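Local coordinates for protein hydroxylase, putative (Mycobacterium tuberculosis, PDB 3AFF) that probably hydroxylates a phenolic secosteroid to a catechol during cholesterol breakdown, using reduced flavin and molecular oxygen as the oxygenase component of a two-component monooxygenase, at residues L67-E70 and A71-R74. Residues are numbered along the deposited sequence; the frame is centred on the assembly and turned at random.
Sequences LFFE and ATRR
Glu70 is gripped by Arg73 and Arg74, three and four residues further along the same helix. Glu70 and Arg73 run side by side and point the same way. Arg73 holds the carboxylate side-on, one nitrogen to each oxygen: Arg73 NH2 lies 2.9 Å from Glu70 OE1, and Arg73 NE lies 3.2 Å from Glu70 OE2. Both oxygens are met on their syn sides, but the two planes are turned 40° apart. Arg74 reaches OE1 on the side away from OE2, with OE1 at the edge of its guanidinium, near the plane. Arg74 NE gives a nearly straight bond of 2.8 Å to the anti lone pair of Glu70 OE1, and the guanidinium stands 73° from the carboxylate plane. OE1 therefore accepts from both arginines. Together with the bond from Arg73 NE to OE2, this should fix the rotation of the carboxylate. The Glu70 chain turns about its CB-CG bond, which helps carry the carboxylate to both arginines. Arg74 also forms a salt bridge to Asp17 of helix 9-33, while Arg73 makes cation-pi contacts with Tyr250 and Trp294.

Thr72 faces another side of the helix. Thr72 OG1 sits between the backbone N and carbonyl carbon (chi1 72°), where it donates to Phe69 O at 2.7 Å. That oxygen also accepts from Arg73 N. The Thr72 methyl CG2 lies over one face of the Phe68 ring, 4.2 Å from its centroid, a CH-pi contact. Phe69 packs on helix 233-259.

Glu70, Arg73 and Arg74 form an intrahelical i, i+3, i+4 salt-bridge network on helix 65-76, within the N-terminal family region of an acyl-CoA dehydrogenase-like flavoenzyme.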
loop_
_atom_site.group_PDB
_atom_site.type_symbol
_atom_site.label_atom_id
_atom_site.label_comp_id
_atom_site.label_asym_id
_atom_site.label_seq_id
_atom_site.Cartn_x
_atom_site.Cartn_y
_atom_site.Cartn_z
ATOM N N LEU A 67 22.931 31.161 -16.846
ATOM C CA LEU A 67 23.693 31.138 -18.073
ATOM C C LEU A 67 25.107 30.684 -17.884
ATOM O O LEU A 67 25.681 30.029 -18.775
ATOM C CB LEU A 67 23.729 32.528 -18.718
ATOM C CG LEU A 67 22.346 32.976 -19.187
ATOM C CD1 LEU A 67 22.483 34.362 -19.764
ATOM C CD2 LEU A 67 21.723 31.979 -20.238
ATOM N N PHE A 68 25.738 31.108 -16.795
ATOM C CA PHE A 68 27.061 30.592 -16.481
ATOM C C PHE A 68 27.054 29.068 -16.343
ATOM O O PHE A 68 27.913 28.413 -16.905
ATOM C CB PHE A 68 27.619 31.214 -15.177
ATOM C CG PHE A 68 28.963 30.638 -14.797
ATOM C CD1 PHE A 68 30.139 31.140 -15.374
ATOM C CD2 PHE A 68 29.050 29.576 -13.882
ATOM C CE1 PHE A 68 31.361 30.613 -15.034
ATOM C CE2 PHE A 68 30.286 29.026 -13.563
ATOM C CZ PHE A 68 31.423 29.556 -14.124
ATOM N N PHE A 69 26.111 28.495 -15.593
ATOM C CA PHE A 69 26.071 27.002 -15.464
ATOM C C PHE A 69 25.782 26.230 -16.763
ATOM O O PHE A 69 26.395 25.182 -17.021
ATOM C CB PHE A 69 25.203 26.549 -14.269
ATOM C CG PHE A 69 25.728 27.040 -12.953
ATOM C CD1 PHE A 69 27.025 26.713 -12.545
ATOM C CD2 PHE A 69 24.955 27.870 -12.123
ATOM C CE1 PHE A 69 27.536 27.196 -11.303
ATOM C CE2 PHE A 69 25.434 28.344 -10.895
ATOM C CZ PHE A 69 26.729 28.027 -10.466
ATOM N N GLU A 70 24.933 26.812 -17.631
ATOM C CA GLU A 70 24.682 26.282 -18.974
ATOM C C GLU A 70 25.933 26.187 -19.835
ATOM O O GLU A 70 26.192 25.179 -20.479
ATOM C CB GLU A 70 23.591 27.151 -19.694
ATOM C CG GLU A 70 23.469 26.895 -21.184
ATOM C CD GLU A 70 22.945 25.476 -21.491
ATOM O OE1 GLU A 70 23.206 24.977 -22.650
ATOM O OE2 GLU A 70 22.328 24.864 -20.546
ATOM N N ALA A 71 26.705 27.277 -19.857
ATOM C CA ALA A 71 28.051 27.273 -20.394
ATOM C C ALA A 71 28.942 26.121 -19.937
ATOM O O ALA A 71 29.623 25.472 -20.775
ATOM C CB ALA A 71 28.727 28.672 -20.063
ATOM N N THR A 72 28.991 25.857 -18.629
ATOM C CA THR A 72 29.789 24.728 -18.138
ATOM C C THR A 72 29.231 23.359 -18.544
ATOM O O THR A 72 29.984 22.390 -18.714
ATOM C CB THR A 72 29.955 24.770 -16.579
ATOM O OG1 THR A 72 28.718 24.437 -15.937
ATOM C CG2 THR A 72 30.391 26.208 -16.134
ATOM N N ARG A 73 27.902 23.262 -18.600
ATOM C CA ARG A 73 27.207 22.026 -19.055
ATOM C C ARG A 73 27.632 21.688 -20.492
ATOM O O ARG A 73 28.042 20.550 -20.780
ATOM C CB ARG A 73 25.669 22.205 -18.962
ATOM C CG ARG A 73 24.877 20.841 -19.179
ATOM C CD ARG A 73 23.388 21.033 -19.557
ATOM N NE ARG A 73 23.212 21.840 -20.767
ATOM C CZ ARG A 73 23.421 21.371 -22.005
ATOM N NH1 ARG A 73 23.732 20.119 -22.216
ATOM N NH2 ARG A 73 23.268 22.151 -23.058
ATOM N N ARG A 74 27.577 22.679 -21.382
ATOM C CA ARG A 74 28.064 22.523 -22.780
ATOM C C ARG A 74 29.508 22.103 -22.872
ATOM O O ARG A 74 29.844 21.106 -23.556
ATOM C CB ARG A 74 27.894 23.817 -23.602
ATOM C CG ARG A 74 26.518 24.370 -23.570
ATOM C CD ARG A 74 26.342 25.591 -24.556
ATOM N NE ARG A 74 24.991 26.129 -24.428
ATOM C CZ ARG A 74 24.482 27.131 -25.154
ATOM N NH1 ARG A 74 25.195 27.724 -26.100
ATOM N NH2 ARG A 74 23.259 27.545 -24.892
#